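Side-chain contacts in R.MvaI (Kocuria varians, PDB 2OA9), which cuts DNA as a monomeric restriction endonuclease that recognises its target sequence asymmetrically, probably with the help of divalent metal ions: residues E6-L11 and L189-T194; R81-M86 and N146-S151; N89-K94 and I142-S147; I123-E128 and W150-L155. One frame throughout, in Å; residues are numbered along the deposited sequence.

Overall arrangement
From the N terminus, helix 6-19 comes first, and contact 1 later brings strand 179-192 back against it, closing a loop of 177 residues in which the other three contacts are nested. Helix 83-91 then supplies one side of contacts 2 and 3, whose other side is strand 143-151; the two contacts touch, M86 lying against Y91 and D145. Contact 4 starts on strand 119-126 and ends where strand 143-151 passes into helix 152-162, so that along the chain it crosses contact 3. Contacts 2, 3 and 4 thus gather round one three-stranded antiparallel sheet, while contact 1 lies apart, its centre 25 to 40 Å from theirs.

Contact 1 (E6-L11 and L189-T194); sequences EYLNLL and LFTDLT
L8 and L11, one helical turn apart, both reach the same methyl of L189: L8 CD1 stands 3.8 Å from L189 CD2, and L11 CD2 lies 4.0 Å from L189 CD2. L11 and L189 form the enclosed end. Both are buried, and L11 also packs on F54 and I57 of nearby loops, a setting where a branched aliphatic tip needs no polar partner. L189 carries CG opposite its backbone N (chi1 -177°), which extends the isobutyl group from the strand to the helix. L8 and T191, both partly exposed, form the solvent side, although L8 approaches L189 at least as closely as L11 does; T191 CG2 is 4.1 Å from L8 CD1. Threonine suits this border, since its methyl serves the leucine while OG1 makes a weak hydrogen bond to the backbone O of E244. The helix and strand axes run nearly antiparallel, at 175° and 11.8 Å apart. L189 lies about 7 Å, side chain to side chain, from I59, part of a calcium site seen in another structure of this protein, without its calcium here. A helix packed along a mixed sheet, with L189 near that site, is consistent with the alpha/beta core of PDDEXK nucleases.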
loop_
_atom_site.group_PDB
_atom_site.type_symbol
_atom_site.label_atom_id
_atom_site.label_comp_id
_atom_site.label_asym_id
_atom_site.label_seq_id
_atom_site.Cartn_x
_atom_site.Cartn_y
_atom_site.Cartn_z
ATOM N N GLU A 6 -12.742 1.168 20.783
ATOM C CA GLU A 6 -13.537 -0.028 21.095
ATOM C C GLU A 6 -13.265 -1.125 20.088
ATOM O O GLU A 6 -13.137 -2.280 20.435
ATOM C CB GLU A 6 -15.053 0.254 21.100
ATOM C CG GLU A 6 -15.519 1.331 22.042
ATOM C CD GLU A 6 -16.953 1.132 22.488
ATOM O OE1 GLU A 6 -17.836 1.075 21.616
ATOM O OE2 GLU A 6 -17.198 1.042 23.695
ATOM N N TYR A 7 -13.190 -0.765 18.826
ATOM C CA TYR A 7 -13.000 -1.781 17.792
ATOM C C TYR A 7 -11.635 -2.452 17.926
ATOM O O TYR A 7 -11.510 -3.677 17.884
ATOM C CB TYR A 7 -13.148 -1.164 16.396
ATOM C CG TYR A 7 -13.055 -2.166 15.282
ATOM C CD1 TYR A 7 -14.155 -2.942 14.949
ATOM C CD2 TYR A 7 -11.894 -2.333 14.578
ATOM C CE1 TYR A 7 -14.098 -3.878 13.936
ATOM C CE2 TYR A 7 -11.827 -3.263 13.531
ATOM C CZ TYR A 7 -12.942 -4.021 13.227
ATOM O OH TYR A 7 -12.884 -4.941 12.199
ATOM N N LEU A 8 -10.615 -1.629 18.100
ATOM C CA LEU A 8 -9.290 -2.143 18.272
ATOM C C LEU A 8 -9.171 -3.024 19.499
ATOM O O LEU A 8 -8.461 -4.032 19.482
ATOM C CB LEU A 8 -8.303 -0.967 18.338
ATOM C CG LEU A 8 -6.832 -1.361 18.362
ATOM C CD1 LEU A 8 -6.462 -2.281 17.196
ATOM C CD2 LEU A 8 -5.964 -0.139 18.347
ATOM N N ASN A 9 -9.836 -2.663 20.596
ATOM C CA ASN A 9 -9.816 -3.507 21.774
ATOM C C ASN A 9 -10.288 -4.917 21.439
ATOM O O ASN A 9 -9.658 -5.897 21.851
ATOM C CB ASN A 9 -10.680 -2.890 22.879
ATOM C CG ASN A 9 -10.943 -3.851 24.092
ATOM O OD1 ASN A 9 -10.051 -4.127 24.840
ATOM N ND2 ASN A 9 -12.167 -4.273 24.255
ATOM N N LEU A 10 -11.378 -5.006 20.699
ATOM C CA LEU A 10 -11.953 -6.310 20.309
ATOM C C LEU A 10 -11.063 -7.081 19.325
ATOM O O LEU A 10 -10.883 -8.274 19.450
ATOM C CB LEU A 10 -13.373 -6.151 19.715
ATOM C CG LEU A 10 -14.403 -5.783 20.788
ATOM C CD1 LEU A 10 -15.726 -5.365 20.168
ATOM C CD2 LEU A 10 -14.613 -6.922 21.789
ATOM N N LEU A 11 -10.511 -6.382 18.344
ATOM C CA LEU A 11 -9.618 -6.997 17.382
ATOM C C LEU A 11 -8.375 -7.534 18.059
ATOM O O LEU A 11 -7.975 -8.672 17.788
ATOM C CB LEU A 11 -9.311 -6.030 16.247
ATOM C CG LEU A 11 -8.254 -6.521 15.232
ATOM C CD1 LEU A 11 -8.779 -7.784 14.561
ATOM C CD2 LEU A 11 -7.942 -5.380 14.303
ATOM N N LEU A 189 0.400 -6.423 14.325
ATOM C CA LEU A 189 -0.816 -5.751 13.854
ATOM C C LEU A 189 -0.474 -4.300 13.527
ATOM O O LEU A 189 -0.189 -3.495 14.400
ATOM C CB LEU A 189 -1.919 -5.789 14.935
ATOM C CG LEU A 189 -3.246 -5.175 14.495
ATOM C CD1 LEU A 189 -3.932 -5.924 13.403
ATOM C CD2 LEU A 189 -4.199 -5.009 15.737
ATOM N N PHE A 190 -0.509 -4.006 12.234
ATOM C CA PHE A 190 -0.320 -2.662 11.696
ATOM C C PHE A 190 -1.637 -1.944 11.921
ATOM O O PHE A 190 -2.696 -2.426 11.482
ATOM C CB PHE A 190 -0.028 -2.764 10.188
ATOM C CG PHE A 190 -0.265 -1.477 9.430
ATOM C CD1 PHE A 190 0.697 -0.487 9.420
ATOM C CD2 PHE A 190 -1.437 -1.254 8.750
ATOM C CE1 PHE A 190 0.492 0.695 8.718
ATOM C CE2 PHE A 190 -1.636 -0.088 8.049
ATOM C CZ PHE A 190 -0.660 0.872 8.016
ATOM N N THR A 191 -1.581 -0.761 12.525
ATOM C CA THR A 191 -2.797 0.014 12.861
ATOM C C THR A 191 -2.862 1.430 12.296
ATOM O O THR A 191 -3.918 2.075 12.351
ATOM C CB THR A 191 -3.010 0.098 14.397
ATOM O OG1 THR A 191 -1.916 0.777 15.024
ATOM C CG2 THR A 191 -3.078 -1.257 15.082
ATOM N N ASP A 192 -1.764 1.966 11.794
ATOM C CA ASP A 192 -1.745 3.358 11.324
ATOM C C ASP A 192 -0.482 3.656 10.569
ATOM O O ASP A 192 0.559 3.024 10.776
ATOM C CB ASP A 192 -1.911 4.365 12.458
ATOM C CG ASP A 192 -2.273 5.765 11.949
ATOM O OD1 ASP A 192 -3.052 5.878 10.959
ATOM O OD2 ASP A 192 -1.783 6.798 12.476
ATOM N N LEU A 193 -0.603 4.605 9.650
ATOM C CA LEU A 193 0.545 5.214 8.970
ATOM C C LEU A 193 0.267 6.690 8.804
ATOM O O LEU A 193 -0.764 7.041 8.239
ATOM C CB LEU A 193 0.767 4.587 7.591
ATOM C CG LEU A 193 1.879 5.162 6.704
ATOM C CD1 LEU A 193 3.178 4.745 7.255
ATOM C CD2 LEU A 193 1.705 4.630 5.268
ATOM N N THR A 194 1.184 7.537 9.275
ATOM C CA THR A 194 1.020 8.982 9.169
ATOM C C THR A 194 1.479 9.492 7.811
ATOM O O THR A 194 2.276 8.855 7.119
ATOM C CB THR A 194 1.830 9.738 10.216
ATOM O OG1 THR A 194 3.214 9.464 10.029
ATOM C CG2 THR A 194 1.515 9.287 11.668
#

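Contact 2 (R81-M86 and N146-S151); sequences RGANTM and NSVYWS
M86 and A83 of the first helical turn close on the two methyls of V148. M86 makes the longer reach. Its CB leaves the helix toward the strand with CG trans to the backbone N (chi1 -177°); CB and CG carry the chain outward rather than touching the strand themselves. At the next bonds the chain folds over, with chi2 at -87° and chi3 at -69°, and the sulfur comes to rest by an aromatic ring, M86 SD packing against Y91 CE1. The bend returns the terminal methyl to the strand, where M86 CE meets V148 CG2 at 3.6 Å; M86 CE also packs near D145 OD2. A flexible, unbranched methionine suits a path that must turn twice to reach its neighbours. V148 is the fixed counterpart: beta branching spreads its methyls, CG2 going to M86 while V148 CG1 faces A83 CB at 4.2 Å. Alanine at this point lets the start of the helix approach the strand closely, with A83 CA 6.6 Å from V148 CA. The turn is closed by M86 N bonding to the O of G82, the N-cap residue, whose positive phi a glycine adopts readily. Around this contact, V148 also touches P77 of a loop and pairs through its backbone with L134 of strand 131-138. On another side of helix 83-91, N84 packs on I213 and T230, which places the helix between the three-stranded sheet and the sheet containing strands 207-215 and 225-235.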
loop_
_atom_site.group_PDB
_atom_site.type_symbol
_atom_site.label_atom_id
_atom_site.label_comp_id
_atom_site.label_asym_id
_atom_site.label_seq_id
_atom_site.Cartn_x
_atom_site.Cartn_y
_atom_site.Cartn_z
ATOM N N ARG A 81 -4.990 21.113 -12.066
ATOM C CA ARG A 81 -6.139 20.383 -12.596
ATOM C C ARG A 81 -5.735 19.697 -13.905
ATOM O O ARG A 81 -4.978 20.246 -14.715
ATOM C CB ARG A 81 -7.323 21.337 -12.808
ATOM N N GLY A 82 -6.209 18.475 -14.086
ATOM C CA GLY A 82 -5.891 17.749 -15.311
ATOM C C GLY A 82 -4.420 17.373 -15.412
ATOM O O GLY A 82 -3.907 17.149 -16.523
ATOM N N ALA A 83 -3.732 17.302 -14.266
ATOM C CA ALA A 83 -2.331 16.918 -14.251
ATOM C C ALA A 83 -2.053 15.596 -14.986
ATOM O O ALA A 83 -1.073 15.512 -15.710
ATOM C CB ALA A 83 -1.837 16.804 -12.858
ATOM N N ASN A 84 -2.888 14.570 -14.787
ATOM C CA ASN A 84 -2.542 13.257 -15.355
ATOM C C ASN A 84 -2.614 13.259 -16.879
ATOM O O ASN A 84 -1.761 12.681 -17.562
ATOM C CB ASN A 84 -3.252 12.090 -14.593
ATOM C CG ASN A 84 -2.480 11.681 -13.262
ATOM O OD1 ASN A 84 -1.394 12.205 -12.935
ATOM N ND2 ASN A 84 -3.046 10.745 -12.517
ATOM N N THR A 85 -3.539 14.026 -17.446
ATOM C CA THR A 85 -3.603 14.256 -18.875
ATOM C C THR A 85 -2.394 15.006 -19.418
ATOM O O THR A 85 -1.834 14.652 -20.440
ATOM C CB THR A 85 -4.889 14.989 -19.249
ATOM O OG1 THR A 85 -6.023 14.210 -18.797
ATOM C CG2 THR A 85 -5.015 15.186 -20.762
ATOM N N MET A 86 -1.957 16.059 -18.706
ATOM C CA MET A 86 -0.731 16.742 -19.132
ATOM C C MET A 86 0.461 15.809 -19.129
ATOM O O MET A 86 1.284 15.808 -20.036
ATOM C CB MET A 86 -0.431 17.956 -18.265
ATOM C CG MET A 86 0.785 18.755 -18.701
ATOM S SD MET A 86 2.375 18.146 -18.007
ATOM C CE MET A 86 2.094 18.587 -16.342
ATOM N N ASN A 146 8.519 20.940 -11.968
ATOM C CA ASN A 146 8.178 20.365 -10.667
ATOM C C ASN A 146 6.811 20.891 -10.192
ATOM O O ASN A 146 6.528 20.963 -8.988
ATOM C CB ASN A 146 9.292 20.596 -9.642
ATOM C CG ASN A 146 9.462 22.022 -9.294
ATOM O OD1 ASN A 146 8.920 22.926 -9.939
ATOM N ND2 ASN A 146 10.256 22.245 -8.245
ATOM N N SER A 147 5.951 21.219 -11.137
ATOM C CA SER A 147 4.633 21.785 -10.858
ATOM C C SER A 147 3.577 20.829 -10.376
ATOM O O SER A 147 2.622 21.265 -9.683
ATOM C CB SER A 147 4.123 22.554 -12.079
ATOM O OG SER A 147 3.773 21.675 -13.137
ATOM N N VAL A 148 3.709 19.557 -10.711
ATOM C CA VAL A 148 2.713 18.562 -10.382
ATOM C C VAL A 148 2.927 18.108 -8.942
ATOM O O VAL A 148 4.059 17.784 -8.545
ATOM C CB VAL A 148 2.769 17.360 -11.385
ATOM C CG1 VAL A 148 1.840 16.294 -10.927
ATOM C CG2 VAL A 148 2.422 17.814 -12.825
ATOM N N TYR A 149 1.859 18.120 -8.137
ATOM C CA TYR A 149 2.005 17.763 -6.724
ATOM C C TYR A 149 0.759 17.201 -6.131
ATOM O O TYR A 149 -0.328 17.370 -6.671
ATOM C CB TYR A 149 2.524 18.948 -5.865
ATOM C CG TYR A 149 1.564 20.113 -5.632
ATOM C CD1 TYR A 149 0.482 19.996 -4.781
ATOM C CD2 TYR A 149 1.815 21.341 -6.207
ATOM C CE1 TYR A 149 -0.353 21.079 -4.525
ATOM C CE2 TYR A 149 0.989 22.433 -5.969
ATOM C CZ TYR A 149 -0.092 22.293 -5.136
ATOM O OH TYR A 149 -0.903 23.395 -4.978
ATOM N N TRP A 150 0.947 16.538 -5.007
ATOM C CA TRP A 150 -0.113 16.035 -4.129
ATOM C C TRP A 150 0.004 16.797 -2.846
ATOM O O TRP A 150 1.080 16.831 -2.253
ATOM C CB TRP A 150 0.083 14.532 -3.798
ATOM C CG TRP A 150 -0.041 13.581 -4.932
ATOM C CD1 TRP A 150 -1.139 12.840 -5.257
ATOM C CD2 TRP A 150 0.962 13.245 -5.892
ATOM N NE1 TRP A 150 -0.882 12.046 -6.344
ATOM C CE2 TRP A 150 0.397 12.298 -6.782
ATOM C CE3 TRP A 150 2.277 13.667 -6.119
ATOM C CZ2 TRP A 150 1.114 11.780 -7.855
ATOM C CZ3 TRP A 150 2.980 13.147 -7.166
ATOM C CH2 TRP A 150 2.401 12.202 -8.031
ATOM N N SER A 151 -1.057 17.427 -2.375
ATOM C CA SER A 151 -0.972 18.056 -1.071
ATOM C C SER A 151 -0.891 17.057 0.068
ATOM O O SER A 151 -1.431 15.945 -0.032
ATOM C CB SER A 151 -2.209 18.949 -0.839
ATOM O OG SER A 151 -3.397 18.176 -0.827
#

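Contact 3 (N89-K94 and I142-S147); sequences NRYGKK and IMIDNS
The hydroxyl of Y91 stands between an arginine and an aspartate, donating a hydrogen bond to the aspartate and accepting one from the arginine: Y91 OH donates to D145 OD2 at 2.7 Å, and R90 NH1 donates to Y91 OH at 3.1 Å. The acceptor oxygen is met on its anti side, 21° out of the carboxylate plane, and the arginine's bond lies close to the guanidinium plane. R90 NH1 also forms a long salt bridge of 3.6 Å with D145 OD2. Farther back, the R90 CG methylene covers part of one face of the Y91 ring, toward its rim, while the bond from NH1 would tend to polarise the hydroxyl. D145 OD1 serves its own strand: the bond from S147 N, 3.0 Å from D145 OD1 and from above the plane, makes an Asx turn, and S147 OG adds a second donor on the syn side. A classic beta bulge opposite V136 lets consecutive residues point toward the helix, and I144 thereby sets its CD1 3.9 Å from Y91 CE2. With D145 replaced by an alanine, the Y91 hydroxyl would probably lose its acceptor, R90 a nearby, if distant, carboxylate, and the S147 turn its anchor. Three donors on the carboxylate, with an arginine close by, are likely to favour its ionised form, and the hydroxyl bridges arginine and aspartate by hydrogen bonds at the end of the helix.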
loop_
_atom_site.group_PDB
_atom_site.type_symbol
_atom_site.label_atom_id
_atom_site.label_comp_id
_atom_site.label_asym_id
_atom_site.label_seq_id
_atom_site.Cartn_x
_atom_site.Cartn_y
_atom_site.Cartn_z
ATOM N N ASN A 89 0.385 13.257 -22.099
ATOM C CA ASN A 89 0.518 13.853 -23.420
ATOM C C ASN A 89 1.909 14.488 -23.577
ATOM O O ASN A 89 2.545 14.333 -24.616
ATOM C CB ASN A 89 -0.547 14.871 -23.687
ATOM C CG ASN A 89 -1.827 14.226 -24.190
ATOM O OD1 ASN A 89 -1.756 13.135 -24.692
ATOM N ND2 ASN A 89 -2.957 14.858 -24.000
ATOM N N ARG A 90 2.398 15.168 -22.550
ATOM C CA ARG A 90 3.672 15.878 -22.653
ATOM C C ARG A 90 4.857 14.928 -22.514
ATOM O O ARG A 90 5.773 14.962 -23.325
ATOM C CB ARG A 90 3.770 17.016 -21.641
ATOM C CG ARG A 90 5.019 17.846 -21.810
ATOM C CD ARG A 90 5.180 18.920 -20.793
ATOM N NE ARG A 90 4.152 19.950 -20.872
ATOM C CZ ARG A 90 4.023 20.901 -19.948
ATOM N NH1 ARG A 90 4.819 20.934 -18.888
ATOM N NH2 ARG A 90 3.057 21.804 -20.058
ATOM N N TYR A 91 4.848 14.076 -21.492
ATOM C CA TYR A 91 6.026 13.280 -21.123
ATOM C C TYR A 91 5.912 11.798 -21.461
ATOM O O TYR A 91 6.891 11.075 -21.346
ATOM C CB TYR A 91 6.371 13.433 -19.636
ATOM C CG TYR A 91 6.505 14.863 -19.170
ATOM C CD1 TYR A 91 5.741 15.327 -18.084
ATOM C CD2 TYR A 91 7.375 15.756 -19.766
ATOM C CE1 TYR A 91 5.825 16.652 -17.658
ATOM C CE2 TYR A 91 7.482 17.055 -19.328
ATOM C CZ TYR A 91 6.688 17.530 -18.268
ATOM O OH TYR A 91 6.770 18.825 -17.850
ATOM N N GLY A 92 4.753 11.347 -21.910
ATOM C CA GLY A 92 4.520 9.927 -22.160
ATOM C C GLY A 92 4.994 9.479 -23.532
ATOM O O GLY A 92 5.672 10.208 -24.244
ATOM N N LYS A 93 4.579 8.281 -23.928
ATOM C CA LYS A 93 5.009 7.693 -25.196
ATOM C C LYS A 93 3.787 7.189 -25.929
ATOM O O LYS A 93 2.738 6.980 -25.329
ATOM C CB LYS A 93 5.993 6.566 -24.979
ATOM C CG LYS A 93 5.432 5.349 -24.267
ATOM C CD LYS A 93 6.416 4.136 -24.232
ATOM C CE LYS A 93 6.042 3.138 -23.152
ATOM N NZ LYS A 93 7.027 2.015 -23.031
ATOM N N LYS A 94 3.907 6.990 -27.234
ATOM C CA LYS A 94 2.791 6.509 -28.025
ATOM C C LYS A 94 2.571 5.006 -27.779
ATOM O O LYS A 94 3.520 4.228 -27.685
ATOM C CB LYS A 94 3.031 6.791 -29.517
ATOM C CG LYS A 94 2.755 8.218 -29.951
ATOM C CD LYS A 94 3.008 8.393 -31.463
ATOM N N ILE A 142 18.311 18.313 -17.178
ATOM C CA ILE A 142 17.651 19.564 -16.846
ATOM C C ILE A 142 16.330 19.213 -16.154
ATOM O O ILE A 142 15.514 18.519 -16.746
ATOM C CB ILE A 142 17.353 20.417 -18.101
ATOM C CG1 ILE A 142 18.632 20.733 -18.891
ATOM C CG2 ILE A 142 16.627 21.717 -17.688
ATOM C CD1 ILE A 142 19.506 21.751 -18.203
ATOM N N MET A 143 16.103 19.732 -14.950
ATOM C CA MET A 143 14.799 19.610 -14.266
ATOM C C MET A 143 13.865 20.658 -14.854
ATOM O O MET A 143 13.971 21.848 -14.558
ATOM C CB MET A 143 14.965 19.821 -12.758
ATOM C CG MET A 143 14.353 18.841 -11.833
ATOM S SD MET A 143 13.390 19.560 -10.512
ATOM C CE MET A 143 12.005 19.921 -11.577
ATOM N N ILE A 144 12.964 20.204 -15.702
ATOM C CA ILE A 144 12.166 21.099 -16.549
ATOM C C ILE A 144 10.844 21.442 -15.889
ATOM O O ILE A 144 10.160 22.372 -16.333
ATOM C CB ILE A 144 12.002 20.580 -18.019
ATOM C CG1 ILE A 144 11.413 19.175 -18.025
ATOM C CG2 ILE A 144 13.351 20.627 -18.792
ATOM C CD1 ILE A 144 11.026 18.644 -19.359
ATOM N N ASP A 145 10.450 20.698 -14.859
ATOM C CA ASP A 145 9.099 20.868 -14.306
ATOM C C ASP A 145 9.012 20.211 -12.960
ATOM O O ASP A 145 9.320 19.023 -12.856
ATOM C CB ASP A 145 8.119 20.198 -15.279
ATOM C CG ASP A 145 6.641 20.385 -14.939
ATOM O OD1 ASP A 145 6.278 21.227 -14.108
ATOM O OD2 ASP A 145 5.755 19.759 -15.576
ATOM N N ASN A 146 8.519 20.940 -11.968
ATOM C CA ASN A 146 8.178 20.365 -10.667
ATOM C C ASN A 146 6.811 20.891 -10.192
ATOM O O ASN A 146 6.528 20.963 -8.988
ATOM C CB ASN A 146 9.292 20.596 -9.642
ATOM C CG ASN A 146 9.462 22.022 -9.294
ATOM O OD1 ASN A 146 8.920 22.926 -9.939
ATOM N ND2 ASN A 146 10.256 22.245 -8.245
ATOM N N SER A 147 5.951 21.219 -11.137
ATOM C CA SER A 147 4.633 21.785 -10.858
ATOM C C SER A 147 3.577 20.829 -10.376
ATOM O O SER A 147 2.622 21.265 -9.683
ATOM C CB SER A 147 4.123 22.554 -12.079
ATOM O OG SER A 147 3.773 21.675 -13.137
#

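Contact 4 (I123-E128 and W150-L155); sequences IDIDWE and WSFDSL. With CD (cadmium ion), chain G.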
loop_
_atom_site.group_PDB
_atom_site.type_symbol
_atom_site.label_atom_id
_atom_site.label_comp_id
_atom_site.label_asym_id
_atom_site.label_seq_id
_atom_site.Cartn_x
_atom_site.Cartn_y
_atom_site.Cartn_z
ATOM N N ILE A 123 10.458 11.865 -7.145
ATOM C CA ILE A 123 9.580 12.547 -6.182
ATOM C C ILE A 123 10.442 13.358 -5.210
ATOM O O ILE A 123 11.511 12.930 -4.776
ATOM C CB ILE A 123 8.721 11.544 -5.397
ATOM C CG1 ILE A 123 7.924 10.617 -6.346
ATOM C CG2 ILE A 123 7.790 12.276 -4.395
ATOM C CD1 ILE A 123 6.867 11.325 -7.135
ATOM N N ASP A 124 10.034 14.581 -4.942
ATOM C CA ASP A 124 10.672 15.404 -3.919
ATOM C C ASP A 124 9.615 15.897 -2.933
ATOM O O ASP A 124 8.539 16.362 -3.316
ATOM C CB ASP A 124 11.526 16.574 -4.501
ATOM C CG ASP A 124 12.417 17.195 -3.490
ATOM O OD1 ASP A 124 13.339 16.499 -2.975
ATOM O OD2 ASP A 124 12.252 18.371 -3.085
ATOM N N ILE A 125 9.931 15.835 -1.648
ATOM C CA ILE A 125 9.017 16.325 -0.635
ATOM C C ILE A 125 9.303 17.796 -0.354
ATOM O O ILE A 125 10.364 18.157 0.114
ATOM C CB ILE A 125 9.076 15.483 0.682
ATOM C CG1 ILE A 125 9.071 13.977 0.437
ATOM C CG2 ILE A 125 7.908 15.881 1.579
ATOM C CD1 ILE A 125 7.809 13.375 -0.238
ATOM N N ASP A 126 8.323 18.646 -0.635
ATOM C CA ASP A 126 8.394 20.067 -0.331
ATOM C C ASP A 126 7.776 20.248 1.056
ATOM O O ASP A 126 6.629 20.617 1.169
ATOM C CB ASP A 126 7.634 20.831 -1.418
ATOM C CG ASP A 126 7.779 22.303 -1.328
ATOM O OD1 ASP A 126 8.251 22.824 -0.256
ATOM O OD2 ASP A 126 7.420 23.002 -2.293
ATOM N N TRP A 127 8.565 20.000 2.088
ATOM C CA TRP A 127 8.042 19.964 3.455
ATOM C C TRP A 127 7.437 21.308 3.896
ATOM O O TRP A 127 6.427 21.344 4.603
ATOM C CB TRP A 127 9.144 19.536 4.444
ATOM C CG TRP A 127 9.583 18.095 4.321
ATOM C CD1 TRP A 127 10.693 17.616 3.655
ATOM C CD2 TRP A 127 8.938 16.941 4.888
ATOM N NE1 TRP A 127 10.742 16.249 3.763
ATOM C CE2 TRP A 127 9.695 15.812 4.530
ATOM C CE3 TRP A 127 7.804 16.749 5.690
ATOM C CZ2 TRP A 127 9.321 14.520 4.889
ATOM C CZ3 TRP A 127 7.461 15.463 6.054
ATOM C CH2 TRP A 127 8.216 14.386 5.671
ATOM N N GLU A 128 8.055 22.406 3.481
ATOM C CA GLU A 128 7.596 23.735 3.896
ATOM C C GLU A 128 6.244 24.093 3.296
ATOM O O GLU A 128 5.414 24.705 3.942
ATOM C CB GLU A 128 8.622 24.808 3.542
ATOM C CG GLU A 128 8.243 26.225 3.998
ATOM C CD GLU A 128 8.156 26.409 5.511
ATOM O OE1 GLU A 128 8.678 25.555 6.279
ATOM O OE2 GLU A 128 7.580 27.441 5.945
ATOM N N TRP A 150 0.947 16.538 -5.007
ATOM C CA TRP A 150 -0.113 16.035 -4.129
ATOM C C TRP A 150 0.004 16.797 -2.846
ATOM O O TRP A 150 1.080 16.831 -2.253
ATOM C CB TRP A 150 0.083 14.532 -3.798
ATOM C CG TRP A 150 -0.041 13.581 -4.932
ATOM C CD1 TRP A 150 -1.139 12.840 -5.257
ATOM C CD2 TRP A 150 0.962 13.245 -5.892
ATOM N NE1 TRP A 150 -0.882 12.046 -6.344
ATOM C CE2 TRP A 150 0.397 12.298 -6.782
ATOM C CE3 TRP A 150 2.277 13.667 -6.119
ATOM C CZ2 TRP A 150 1.114 11.780 -7.855
ATOM C CZ3 TRP A 150 2.980 13.147 -7.166
ATOM C CH2 TRP A 150 2.401 12.202 -8.031
ATOM N N SER A 151 -1.057 17.427 -2.375
ATOM C CA SER A 151 -0.972 18.056 -1.071
ATOM C C SER A 151 -0.891 17.057 0.068
ATOM O O SER A 151 -1.431 15.945 -0.032
ATOM C CB SER A 151 -2.209 18.949 -0.839
ATOM O OG SER A 151 -3.397 18.176 -0.827
ATOM N N PHE A 152 -0.251 17.434 1.166
ATOM C CA PHE A 152 -0.230 16.563 2.334
ATOM C C PHE A 152 -1.661 16.268 2.805
ATOM O O PHE A 152 -1.943 15.163 3.225
ATOM C CB PHE A 152 0.526 17.195 3.516
ATOM C CG PHE A 152 2.051 17.066 3.486
ATOM C CD1 PHE A 152 2.789 17.268 4.648
ATOM C CD2 PHE A 152 2.732 16.764 2.329
ATOM C CE1 PHE A 152 4.169 17.174 4.643
ATOM C CE2 PHE A 152 4.101 16.698 2.315
ATOM C CZ PHE A 152 4.830 16.885 3.465
ATOM N N ASP A 153 -2.557 17.254 2.749
ATOM C CA ASP A 153 -3.923 17.039 3.233
ATOM C C ASP A 153 -4.659 15.995 2.405
ATOM O O ASP A 153 -5.414 15.198 2.949
ATOM C CB ASP A 153 -4.704 18.371 3.254
ATOM C CG ASP A 153 -4.256 19.275 4.388
ATOM O OD1 ASP A 153 -4.709 20.438 4.448
ATOM O OD2 ASP A 153 -3.441 18.900 5.263
ATOM N N SER A 154 -4.422 15.979 1.100
ATOM C CA SER A 154 -5.047 14.994 0.236
ATOM C C SER A 154 -4.566 13.598 0.593
ATOM O O SER A 154 -5.344 12.654 0.581
ATOM C CB SER A 154 -4.823 15.297 -1.242
ATOM O OG SER A 154 -3.509 15.000 -1.706
ATOM N N LEU A 155 -3.276 13.485 0.872
ATOM C CA LEU A 155 -2.687 12.193 1.190
ATOM C C LEU A 155 -3.161 11.732 2.542
ATOM O O LEU A 155 -3.455 10.564 2.726
ATOM C CB LEU A 155 -1.152 12.265 1.139
ATOM C CG LEU A 155 -0.600 12.602 -0.248
ATOM C CD1 LEU A 155 0.902 12.751 -0.111
ATOM C CD2 LEU A 155 -0.975 11.604 -1.327
HETATM CD CD CD G . 14.420 18.067 -1.704
HETATM O O HOH W 1 12.961 17.908 -0.019
#
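F152 points its edge at the face of W127, an offset edge-to-face pair with the F152 ring and the six-membered ring of W127 at 87° and their centroids 5.6 Å apart. F152 CZ leads, 3.7 Å from W127 CE3. The indole is steadied elsewhere by a hydrogen bond from its NE1 to E203 of helix 195-204, whose C199 touches both rings.

Aliphatic contacts add to the pair. I125 CG2 meets F152 CZ at 3.7 Å in the plane of the phenyl ring, and lies centrally over one face of the W127 ring; a beta-branched residue can supply this methyl close to the strand. More loosely, I123 CD1 lies 4.3 Å from W150 CZ3. Cutting F152 back to an alanine would probably open a gap beside I125 CG2 and leave the W127 face without its edge partner.

Of polar interactions, S151 caps the helix that begins at F152, its OG accepting from S154 N at 3.1 Å. On the strand's other side D124 chelates a cadmium ion through OD1 at 2.3 Å and OD2 at 2.6 Å, and a water on the metal donates to I125 O; D124 and I125 also belong to a calcium site seen in another structure of this protein, whereas here the carboxylate holds cadmium. The whole is an antiparallel beta meander whose outer strands, 119-126 and 143-151, are bridged where the last passes into an N-capped helix.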